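Local coordinates for alpha-glucosidase (Bacteroides thetaiotaomicron, PDB 5XFM), which probably hydrolyses beta-L-arabinopyranosides and alpha-galactosides as a calcium-containing member of glycoside hydrolase family 97, at residues K37-V42 with L50-L55; F124-P129 with E142-R147; P284-K289 with M444-V449; Y292-G297 with G427-F432. The protein carries 1 engineered substitution. All coordinates share one frame; numbering follows the deposited sequence.

Contact 1: K37-V42 with L50-L55; sequences KPCYSV and LEKSPL
Tyr40 and Ser53 sit opposite each other in a beta hairpin, bonded backbone to backbone in both directions; Tyr40 N reaches Ser53 O at 2.9 Å. Further along, Val42 and Leu50 form a second such pair, and the register slips by one residue between the two pairs, a beta bulge with the extra residue on the 50-55 side. Packing is tight on the face that carries Tyr40, Val42, Leu50 and Ser53. The Tyr40 CG lies between its backbone N and carbonyl carbon (chi1 70°), which folds the ring back over the partner strand. Ser53 CB then rests over one ring face, 3.9 Å from the centroid, while Leu55 CD2 comes within 3.6 Å of Tyr40 CD1. Leu50 CD2 closes on the far end of the ring, whose hydroxyl bonds to Gly145 O on strand 136-147, the neighbour of 47-59 in the sheet. Val42 and Leu50 lie side by side, 3.8 Å between their CB atoms. The other side is looser: Ser41, Glu51 and Lys52 are partly exposed, and Ser41 touches mainly backbone through its CB. There the Lys52 chain bends at its end, also making a cation-pi contact with Phe31, and its CE passes 3.4 Å from Cys39 SG.

Contact 2: F124-P129 with E142-R147; sequences FRYTLP and EQTGFR
Tyr126 and Thr144 approach from opposite directions, the phenol reaching Thr144 with its hydroxyl, OG1 lying to the CE1 side of it. Tyr126 OH and Thr144 OG1 are hydrogen-bonded; the modelled separation of 2.4 Å is very short and its exact value doubtful. OG1 lies close to the plane of the Tyr126 ring, at its edge. Glu142 comes in obliquely from the segment of Thr144, its carboxylate plane turned 78° from the ring and its OE1 3.8 Å from Tyr126 CE1. OE1 is also 2.9 Å from Thr144 OG1, while OE2 is engaged by a salt bridge to Arg261 and a bond from Tyr218. These side chains bridge two antiparallel sheets, since strand 121-128 belongs to one and strand 136-147 to the other, in the beta-sandwich N-terminal part of a family 97 enzyme. Thr144 serves both aromatics: with OG1 beside its backbone N (chi1 -50°), the methyl CG2 is swung opposite that N and meets the edge of the Phe124 ring, 3.6 Å from CZ. Phe146 CE2 reaches the edge of the same ring at the neighbouring atom, 4.3 Å from Phe124 CE1. Tyr126 OH has a further partner in Gly56 N. A phenylalanine in place of Tyr126 would probably leave Gly56 N without this acceptor and Thr144 OG1 with Glu142 alone among the partners described. The Phe124 ring also meets Tyr40, the two planes inclined at about 55°.

Contact 3: P284-K289 with M444-V449; sequences PLYETK and MYPNYV
Leu285 N donates to Met444 O at 3.0 Å, nearly straight at 169°, and joins the loop ahead of barrel strand 295-299 to the end of helix 441-444. Beyond Met444 the chain leaves the helix and makes a type I beta turn, Tyr445 to Tyr448, closed by Tyr448 N on Tyr445 O; this turn leads into strand 448-451 of the parallel (beta/alpha) barrel. Arg86 NH1 donates to the carbonyls of both Tyr445 and Tyr448, the two ends of the turn. Tyr286 is the side chain that lies against the turn. Its CG sits between the backbone N and the carbonyl carbon (chi1 50°), which carries the ring over the turn's proline. Pro446 CD lies 3.5 Å above one ring face, displaced toward the rim. Tyr445 crosses at about a right angle, and Tyr286 CE1 meets its ring edge in plane, 3.7 Å from CD1. Leu285 runs alongside Tyr445, whose hydroxyl bonds to Glu417, and Thr288 CG2 slides past Pro446 CB at 3.8 Å while its OG1 turns to Asp424. The Asn447 amide is gripped at both ends, ND2 giving bonds to Leu420 O and Leu428 O. From the other end, OD1 accepts Tyr286 OH at 2.6 Å, in the carbonyl plane and on a lone pair.

Contact 4: Y292-G297 with G427-F432; sequences YRFGRG and GLMVIF
Tyr292 and Met429 both place CG opposite the carbonyl carbon (chi1 -69° and -63°), and their side chains then slide past each other in opposite directions. The methionine runs extended as far as its sulfur and bends only at the end, with chi3 at -83°. Its CG lies 3.4 Å from Tyr292 CD1, a close carbon contact, while CE ends 3.4 Å from Arg293 O. SD lies obliquely beside two aromatics, 5.3 Å from the centroid of the Tyr292 ring and 5.2 Å from that of Phe294, and makes a Met-aromatic contact with each. Farther out, Gly427 O lies near the plane of the tyrosine ring, 3.5 Å from CE1. No hydrogen bond joins the two segments; Tyr292 OH is held by Asp424 on helix 410-425. With an alanine in place of Tyr292, a gap would probably open along Met429 CG and Asp424 would lose a hydroxyl partner. Gly427, at positive phi, is the C-prime residue of a Schellman motif that ends that helix and turns the chain into strand 429-432. Residues packed at the starts of strands 295-299 and 429-432, which are not neighbours in the sheet, fit the floor of a (beta/alpha)8 barrel.

In the fold
The four contacts form two pairs. Contacts 1 and 2, centres about 11 Å apart, share a sheet through strands 47-59 and 136-147: Ser53 OG is 2.8 Å from Arg147 N, and Pro54 O 2.9 Å from Gly145 N. Contacts 3 and 4, centres about 12 Å apart, meet in the barrel, where Val449 N lies 3.0 Å from Val430 O; contact 4 is nested in the chain loop that contact 3 closes. Contacts 2 and 3 remain about 10 Å apart at their nearest atoms, and contacts 1 and 4 about 27 Å. Strand 448-451, starting at contact 3, leads to Glu452, which with Glu174 and Glu458 binds the calcium ion.

Contact 1: K37-V42 with L50-L55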
# COMPACT_ATOMS: atom_id res chain seq x y z
N LYS A 37 -6.86 -9.18 -32.02
CA LYS A 37 -6.47 -9.16 -30.63
C LYS A 37 -7.62 -8.65 -29.76
O LYS A 37 -8.06 -7.51 -29.91
CB LYS A 37 -5.21 -8.30 -30.47
CG LYS A 37 -4.68 -8.19 -29.08
CD LYS A 37 -3.17 -7.97 -29.11
CE LYS A 37 -2.74 -7.00 -30.19
NZ LYS A 37 -1.29 -7.13 -30.52
N PRO A 38 -8.14 -9.51 -28.87
CA PRO A 38 -9.24 -9.11 -27.99
C PRO A 38 -8.85 -7.91 -27.15
O PRO A 38 -7.72 -7.84 -26.66
CB PRO A 38 -9.46 -10.35 -27.12
CG PRO A 38 -8.16 -11.07 -27.16
CD PRO A 38 -7.65 -10.86 -28.55
N CYS A 39 -9.77 -6.97 -26.97
CA CYS A 39 -9.44 -5.76 -26.24
C CYS A 39 -10.65 -5.15 -25.55
O CYS A 39 -11.78 -5.57 -25.77
CB CYS A 39 -8.79 -4.75 -27.19
SG CYS A 39 -9.74 -4.40 -28.68
N TYR A 40 -10.39 -4.16 -24.70
CA TYR A 40 -11.44 -3.41 -24.03
C TYR A 40 -11.07 -1.93 -24.08
O TYR A 40 -9.93 -1.59 -24.38
CB TYR A 40 -11.62 -3.88 -22.59
CG TYR A 40 -10.47 -3.50 -21.68
CD1 TYR A 40 -9.28 -4.22 -21.71
CD2 TYR A 40 -10.57 -2.44 -20.79
CE1 TYR A 40 -8.22 -3.89 -20.90
CE2 TYR A 40 -9.51 -2.10 -19.97
CZ TYR A 40 -8.34 -2.83 -20.03
OH TYR A 40 -7.28 -2.50 -19.22
N SER A 41 -12.03 -1.06 -23.82
CA SER A 41 -11.74 0.37 -23.70
C SER A 41 -12.58 0.97 -22.58
O SER A 41 -13.62 0.44 -22.21
CB SER A 41 -12.00 1.11 -25.01
OG SER A 41 -13.38 1.15 -25.30
N VAL A 42 -12.10 2.07 -22.01
CA VAL A 42 -12.76 2.70 -20.87
C VAL A 42 -12.99 4.18 -21.07
O VAL A 42 -12.09 4.93 -21.46
CB VAL A 42 -11.94 2.49 -19.57
CG1 VAL A 42 -12.59 3.23 -18.40
CG2 VAL A 42 -11.80 1.00 -19.27
N LEU A 50 -9.21 5.05 -21.11
CA LEU A 50 -8.34 4.02 -21.66
C LEU A 50 -8.79 3.74 -23.07
O LEU A 50 -9.97 3.52 -23.32
CB LEU A 50 -8.40 2.72 -20.84
CG LEU A 50 -7.59 2.61 -19.55
CD1 LEU A 50 -8.32 3.28 -18.41
CD2 LEU A 50 -7.34 1.14 -19.23
N GLU A 51 -7.85 3.79 -24.01
CA GLU A 51 -8.15 3.36 -25.36
C GLU A 51 -8.12 1.85 -25.43
O GLU A 51 -7.94 1.17 -24.41
CB GLU A 51 -7.22 4.01 -26.37
CG GLU A 51 -7.31 5.53 -26.33
CD GLU A 51 -6.49 6.20 -27.39
OE1 GLU A 51 -5.31 5.83 -27.55
OE2 GLU A 51 -7.04 7.07 -28.10
N LYS A 52 -8.29 1.32 -26.63
CA LYS A 52 -8.35 -0.12 -26.82
C LYS A 52 -7.12 -0.81 -26.25
O LYS A 52 -5.99 -0.64 -26.72
CB LYS A 52 -8.52 -0.39 -28.31
CG LYS A 52 -9.91 0.04 -28.78
CD LYS A 52 -10.09 -0.16 -30.26
CE LYS A 52 -9.93 -1.60 -30.62
NZ LYS A 52 -10.83 -1.97 -31.75
N SER A 53 -7.37 -1.59 -25.20
CA SER A 53 -6.32 -2.20 -24.39
C SER A 53 -6.42 -3.71 -24.46
O SER A 53 -7.51 -4.27 -24.35
CB SER A 53 -6.43 -1.74 -22.93
OG SER A 53 -6.35 -0.33 -22.82
N PRO A 54 -5.29 -4.39 -24.65
CA PRO A 54 -5.30 -5.83 -24.95
C PRO A 54 -5.79 -6.69 -23.79
O PRO A 54 -5.62 -6.35 -22.61
CB PRO A 54 -3.82 -6.14 -25.26
CG PRO A 54 -3.18 -4.81 -25.49
CD PRO A 54 -3.93 -3.84 -24.65
N LEU A 55 -6.44 -7.80 -24.14
CA LEU A 55 -6.87 -8.81 -23.18
C LEU A 55 -6.26 -10.15 -23.56
O LEU A 55 -5.76 -10.32 -24.67
CB LEU A 55 -8.40 -8.93 -23.16
CG LEU A 55 -9.24 -7.80 -22.56
CD1 LEU A 55 -10.70 -8.00 -22.92
CD2 LEU A 55 -9.06 -7.77 -21.06

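Contact 2: F124-P129 with E142-R147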
# COMPACT_ATOMS: atom_id res chain seq x y z
N PHE A 124 -11.22 -6.61 -13.07
CA PHE A 124 -11.53 -7.69 -13.98
C PHE A 124 -10.54 -8.84 -13.88
O PHE A 124 -9.39 -8.64 -13.52
CB PHE A 124 -11.62 -7.19 -15.44
CG PHE A 124 -10.30 -6.86 -16.07
CD1 PHE A 124 -9.76 -5.59 -15.96
CD2 PHE A 124 -9.62 -7.80 -16.84
CE1 PHE A 124 -8.57 -5.27 -16.56
CE2 PHE A 124 -8.42 -7.49 -17.43
CZ PHE A 124 -7.89 -6.22 -17.29
N ARG A 125 -11.02 -10.04 -14.15
CA ARG A 125 -10.15 -11.20 -14.06
C ARG A 125 -10.53 -12.27 -15.07
O ARG A 125 -11.60 -12.21 -15.67
CB ARG A 125 -10.17 -11.80 -12.65
CG ARG A 125 -11.48 -12.46 -12.26
CD ARG A 125 -11.30 -13.36 -11.05
NE ARG A 125 -12.59 -13.84 -10.55
CZ ARG A 125 -12.77 -14.46 -9.39
NH1 ARG A 125 -11.74 -14.67 -8.57
NH2 ARG A 125 -13.98 -14.85 -9.04
N TYR A 126 -9.62 -13.21 -15.29
CA TYR A 126 -9.89 -14.33 -16.18
C TYR A 126 -10.28 -15.56 -15.37
O TYR A 126 -9.80 -15.76 -14.26
CB TYR A 126 -8.67 -14.65 -17.04
CG TYR A 126 -8.10 -13.47 -17.79
CD1 TYR A 126 -7.06 -12.73 -17.26
CD2 TYR A 126 -8.59 -13.12 -19.05
CE1 TYR A 126 -6.52 -11.66 -17.94
CE2 TYR A 126 -8.06 -12.05 -19.74
CZ TYR A 126 -7.02 -11.32 -19.18
OH TYR A 126 -6.47 -10.26 -19.86
N THR A 127 -11.14 -16.40 -15.94
CA THR A 127 -11.41 -17.72 -15.37
C THR A 127 -11.05 -18.80 -16.38
O THR A 127 -11.18 -18.59 -17.59
CB THR A 127 -12.88 -17.87 -14.92
OG1 THR A 127 -13.77 -17.61 -16.01
CG2 THR A 127 -13.20 -16.91 -13.78
N LEU A 128 -10.57 -19.93 -15.88
CA LEU A 128 -10.27 -21.09 -16.71
C LEU A 128 -10.97 -22.32 -16.16
O LEU A 128 -10.75 -22.70 -15.01
CB LEU A 128 -8.76 -21.34 -16.77
CG LEU A 128 -7.85 -20.34 -17.47
CD1 LEU A 128 -6.45 -20.49 -16.96
CD2 LEU A 128 -7.88 -20.58 -18.98
N PRO A 129 -11.83 -22.94 -16.97
CA PRO A 129 -12.57 -24.13 -16.53
C PRO A 129 -11.75 -25.41 -16.67
O PRO A 129 -10.71 -25.39 -17.33
CB PRO A 129 -13.78 -24.15 -17.48
CG PRO A 129 -13.22 -23.59 -18.75
CD PRO A 129 -12.21 -22.53 -18.34
N GLU A 142 0.69 -13.13 -19.67
CA GLU A 142 -0.53 -12.36 -19.86
C GLU A 142 -0.32 -11.32 -20.95
O GLU A 142 0.72 -10.66 -21.00
CB GLU A 142 -0.99 -11.69 -18.55
CG GLU A 142 -1.94 -12.55 -17.73
CD GLU A 142 -2.42 -11.87 -16.45
OE1 GLU A 142 -3.10 -10.83 -16.52
OE2 GLU A 142 -2.12 -12.40 -15.36
N GLN A 143 -1.29 -11.21 -21.85
CA GLN A 143 -1.30 -10.16 -22.86
C GLN A 143 -2.00 -8.92 -22.29
O GLN A 143 -1.91 -7.83 -22.86
CB GLN A 143 -1.99 -10.66 -24.13
CG GLN A 143 -2.19 -9.62 -25.23
CD GLN A 143 -2.48 -10.27 -26.57
OE1 GLN A 143 -1.56 -10.66 -27.29
NE2 GLN A 143 -3.76 -10.39 -26.91
N THR A 144 -2.69 -9.10 -21.17
CA THR A 144 -3.45 -8.05 -20.48
C THR A 144 -2.71 -6.72 -20.49
O THR A 144 -1.56 -6.63 -20.06
CB THR A 144 -3.74 -8.44 -19.01
OG1 THR A 144 -4.29 -9.76 -18.96
CG2 THR A 144 -4.69 -7.45 -18.36
N GLY A 145 -3.39 -5.68 -20.96
CA GLY A 145 -2.75 -4.39 -21.13
C GLY A 145 -3.60 -3.18 -20.78
O GLY A 145 -4.79 -3.30 -20.48
N PHE A 146 -2.95 -2.03 -20.77
CA PHE A 146 -3.57 -0.74 -20.51
C PHE A 146 -2.99 0.30 -21.48
O PHE A 146 -1.80 0.63 -21.41
CB PHE A 146 -3.36 -0.32 -19.06
CG PHE A 146 -3.66 -1.41 -18.07
CD1 PHE A 146 -2.69 -2.31 -17.68
CD2 PHE A 146 -4.93 -1.54 -17.54
CE1 PHE A 146 -2.97 -3.32 -16.79
CE2 PHE A 146 -5.23 -2.55 -16.64
CZ PHE A 146 -4.24 -3.44 -16.27
N ARG A 147 -3.83 0.78 -22.39
CA ARG A 147 -3.42 1.75 -23.39
C ARG A 147 -4.06 3.10 -23.08
O ARG A 147 -5.24 3.17 -22.76
CB ARG A 147 -3.81 1.28 -24.79
CG ARG A 147 -3.24 2.14 -25.90
CD ARG A 147 -3.69 1.70 -27.28
NE ARG A 147 -3.43 0.29 -27.58
CZ ARG A 147 -2.38 -0.13 -28.28
NH1 ARG A 147 -1.48 0.75 -28.70
NH2 ARG A 147 -2.20 -1.42 -28.55

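Contact 3: P284-K289 with M444-V449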
# COMPACT_ATOMS: atom_id res chain seq x y z
N PRO A 284 -11.91 -12.80 3.00
CA PRO A 284 -11.00 -13.45 3.94
C PRO A 284 -10.75 -14.91 3.59
O PRO A 284 -11.68 -15.63 3.22
CB PRO A 284 -11.73 -13.32 5.28
CG PRO A 284 -12.52 -12.07 5.15
CD PRO A 284 -12.95 -12.02 3.70
N LEU A 285 -9.50 -15.35 3.71
CA LEU A 285 -9.12 -16.72 3.39
C LEU A 285 -9.13 -17.61 4.63
O LEU A 285 -9.03 -18.84 4.52
CB LEU A 285 -7.76 -16.75 2.71
CG LEU A 285 -7.79 -16.18 1.29
CD1 LEU A 285 -6.39 -15.89 0.77
CD2 LEU A 285 -8.54 -17.11 0.34
N TYR A 286 -9.26 -16.99 5.80
CA TYR A 286 -9.51 -17.74 7.03
C TYR A 286 -10.17 -16.85 8.08
O TYR A 286 -10.21 -15.62 7.95
CB TYR A 286 -8.24 -18.39 7.59
CG TYR A 286 -7.01 -17.52 7.73
CD1 TYR A 286 -6.08 -17.43 6.71
CD2 TYR A 286 -6.76 -16.82 8.91
CE1 TYR A 286 -4.94 -16.65 6.83
CE2 TYR A 286 -5.62 -16.03 9.05
CZ TYR A 286 -4.72 -15.95 8.00
OH TYR A 286 -3.59 -15.18 8.11
N GLU A 287 -10.75 -17.50 9.08
CA GLU A 287 -11.39 -16.83 10.19
C GLU A 287 -10.39 -16.83 11.34
O GLU A 287 -9.60 -17.77 11.47
CB GLU A 287 -12.68 -17.56 10.58
CG GLU A 287 -13.82 -17.50 9.55
CD GLU A 287 -14.52 -16.15 9.45
OE1 GLU A 287 -15.74 -16.09 9.70
OE2 GLU A 287 -13.85 -15.15 9.10
N THR A 288 -10.38 -15.78 12.15
CA THR A 288 -9.49 -15.78 13.30
C THR A 288 -10.25 -15.88 14.62
O THR A 288 -11.37 -15.39 14.74
CB THR A 288 -8.59 -14.53 13.32
OG1 THR A 288 -7.60 -14.67 14.35
CG2 THR A 288 -9.41 -13.27 13.55
N LYS A 289 -9.63 -16.53 15.60
CA LYS A 289 -10.17 -16.62 16.95
C LYS A 289 -9.64 -15.48 17.81
O LYS A 289 -10.07 -15.30 18.95
CB LYS A 289 -9.79 -17.96 17.59
CG LYS A 289 -10.29 -19.20 16.86
CD LYS A 289 -9.77 -20.47 17.52
CE LYS A 289 -10.17 -21.72 16.74
NZ LYS A 289 -11.53 -21.57 16.14
N MET A 444 -7.99 -10.15 2.99
CA MET A 444 -7.64 -11.55 2.79
C MET A 444 -7.08 -12.21 4.05
O MET A 444 -7.36 -13.39 4.30
CB MET A 444 -6.65 -11.68 1.63
CG MET A 444 -7.26 -11.31 0.30
SD MET A 444 -6.08 -10.82 -0.97
CE MET A 444 -5.31 -12.39 -1.35
N TYR A 445 -6.32 -11.46 4.86
CA TYR A 445 -5.67 -11.99 6.06
C TYR A 445 -5.97 -11.19 7.34
O TYR A 445 -5.45 -10.09 7.52
CB TYR A 445 -4.15 -12.04 5.86
CG TYR A 445 -3.73 -12.73 4.58
CD1 TYR A 445 -3.66 -14.12 4.51
CD2 TYR A 445 -3.41 -11.99 3.44
CE1 TYR A 445 -3.27 -14.75 3.34
CE2 TYR A 445 -3.03 -12.61 2.28
CZ TYR A 445 -2.96 -13.99 2.23
OH TYR A 445 -2.58 -14.60 1.06
N PRO A 446 -6.76 -11.77 8.25
CA PRO A 446 -7.22 -11.13 9.49
C PRO A 446 -6.10 -10.58 10.38
O PRO A 446 -6.33 -9.62 11.11
CB PRO A 446 -7.97 -12.25 10.22
CG PRO A 446 -8.37 -13.20 9.15
CD PRO A 446 -7.30 -13.14 8.10
N ASN A 447 -4.92 -11.19 10.32
CA ASN A 447 -3.81 -10.77 11.19
C ASN A 447 -2.74 -9.95 10.48
O ASN A 447 -1.70 -9.63 11.05
CB ASN A 447 -3.17 -12.00 11.86
CG ASN A 447 -2.72 -13.05 10.86
OD1 ASN A 447 -3.39 -13.32 9.86
ND2 ASN A 447 -1.58 -13.65 11.13
N TYR A 448 -3.01 -9.58 9.23
CA TYR A 448 -2.11 -8.72 8.49
C TYR A 448 -2.22 -7.28 8.99
O TYR A 448 -3.31 -6.72 9.05
CB TYR A 448 -2.41 -8.79 6.99
CG TYR A 448 -1.71 -7.71 6.20
CD1 TYR A 448 -0.34 -7.78 5.96
CD2 TYR A 448 -2.41 -6.62 5.72
CE1 TYR A 448 0.31 -6.79 5.26
CE2 TYR A 448 -1.77 -5.62 5.01
CZ TYR A 448 -0.41 -5.71 4.78
OH TYR A 448 0.22 -4.72 4.08
N VAL A 449 -1.10 -6.69 9.40
CA VAL A 449 -1.15 -5.32 9.92
C VAL A 449 -0.17 -4.35 9.25
O VAL A 449 0.32 -3.42 9.88
CB VAL A 449 -0.92 -5.30 11.44
CG1 VAL A 449 -2.07 -6.02 12.16
CG2 VAL A 449 0.43 -5.91 11.80

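Contact 4: Y292-G297 with G427-F432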
# COMPACT_ATOMS: atom_id res chain seq x y z
N TYR A 292 -7.32 -8.95 17.56
CA TYR A 292 -6.03 -8.29 17.42
C TYR A 292 -6.15 -6.81 17.74
O TYR A 292 -7.02 -6.11 17.22
CB TYR A 292 -5.46 -8.50 16.02
CG TYR A 292 -5.06 -9.93 15.75
CD1 TYR A 292 -3.98 -10.51 16.41
CD2 TYR A 292 -5.76 -10.70 14.84
CE1 TYR A 292 -3.62 -11.82 16.16
CE2 TYR A 292 -5.41 -12.01 14.59
CZ TYR A 292 -4.34 -12.56 15.25
OH TYR A 292 -3.99 -13.87 14.99
N ARG A 293 -5.27 -6.35 18.62
CA ARG A 293 -5.30 -4.98 19.10
C ARG A 293 -4.28 -4.12 18.35
O ARG A 293 -3.09 -4.43 18.32
CB ARG A 293 -5.03 -4.95 20.61
CG ARG A 293 -5.07 -3.57 21.25
CD ARG A 293 -4.62 -3.65 22.70
NE ARG A 293 -4.65 -2.36 23.38
CZ ARG A 293 -4.27 -2.17 24.64
NH1 ARG A 293 -3.85 -3.19 25.37
NH2 ARG A 293 -4.34 -0.96 25.18
N PHE A 294 -4.76 -3.06 17.71
CA PHE A 294 -3.88 -2.20 16.94
C PHE A 294 -3.47 -0.98 17.77
O PHE A 294 -3.98 -0.77 18.87
CB PHE A 294 -4.55 -1.76 15.64
CG PHE A 294 -5.29 -2.87 14.95
CD1 PHE A 294 -4.64 -4.05 14.61
CD2 PHE A 294 -6.63 -2.73 14.64
CE1 PHE A 294 -5.33 -5.07 13.97
CE2 PHE A 294 -7.32 -3.75 14.00
CZ PHE A 294 -6.66 -4.92 13.66
N GLY A 295 -2.54 -0.19 17.24
CA GLY A 295 -2.11 1.01 17.93
C GLY A 295 -0.74 1.54 17.57
O GLY A 295 -0.33 1.55 16.41
N ARG A 296 0.00 1.92 18.60
CA ARG A 296 1.21 2.72 18.45
C ARG A 296 2.40 2.02 19.07
O ARG A 296 2.27 1.36 20.11
CB ARG A 296 1.04 4.09 19.10
CG ARG A 296 0.08 5.04 18.42
CD ARG A 296 -1.36 4.77 18.83
NE ARG A 296 -1.52 4.72 20.28
CZ ARG A 296 -1.75 5.79 21.04
NH1 ARG A 296 -1.84 6.99 20.50
NH2 ARG A 296 -1.88 5.64 22.35
N GLY A 297 3.55 2.14 18.43
CA GLY A 297 4.76 1.54 18.94
C GLY A 297 5.91 2.53 19.04
O GLY A 297 5.94 3.53 18.32
N GLY A 427 -1.65 -16.49 17.29
CA GLY A 427 -2.13 -15.20 17.74
C GLY A 427 -1.18 -14.04 17.48
O GLY A 427 -1.12 -13.09 18.27
N LEU A 428 -0.46 -14.09 16.37
CA LEU A 428 0.51 -13.04 16.08
C LEU A 428 0.09 -12.15 14.92
O LEU A 428 -0.34 -12.64 13.87
CB LEU A 428 1.87 -13.66 15.77
CG LEU A 428 2.56 -14.36 16.93
CD1 LEU A 428 3.63 -15.30 16.41
CD2 LEU A 428 3.16 -13.33 17.87
N MET A 429 0.20 -10.84 15.12
CA MET A 429 0.08 -9.90 14.02
C MET A 429 1.37 -9.90 13.21
O MET A 429 2.45 -10.20 13.73
CB MET A 429 -0.24 -8.50 14.53
CG MET A 429 -1.56 -8.39 15.24
SD MET A 429 -1.88 -6.75 15.92
CE MET A 429 -0.98 -6.89 17.47
N VAL A 430 1.26 -9.54 11.93
CA VAL A 430 2.42 -9.54 11.04
C VAL A 430 2.60 -8.25 10.24
O VAL A 430 1.69 -7.81 9.54
CB VAL A 430 2.33 -10.71 10.04
CG1 VAL A 430 3.44 -10.61 9.01
CG2 VAL A 430 2.41 -12.03 10.78
N ILE A 431 3.78 -7.64 10.38
CA ILE A 431 4.21 -6.56 9.50
C ILE A 431 5.22 -7.11 8.50
O ILE A 431 6.10 -7.88 8.88
CB ILE A 431 4.88 -5.40 10.28
CG1 ILE A 431 3.90 -4.75 11.25
CG2 ILE A 431 5.44 -4.36 9.32
CD1 ILE A 431 4.56 -3.71 12.14
N PHE A 432 5.09 -6.74 7.23
CA PHE A 432 6.12 -7.10 6.25
C PHE A 432 7.00 -5.91 5.90
O PHE A 432 6.53 -4.78 5.76
CB PHE A 432 5.51 -7.66 4.97
CG PHE A 432 4.86 -8.98 5.15
CD1 PHE A 432 5.52 -10.01 5.80
CD2 PHE A 432 3.58 -9.21 4.67
CE1 PHE A 432 4.92 -11.24 5.96
CE2 PHE A 432 2.98 -10.44 4.83
CZ PHE A 432 3.65 -11.45 5.48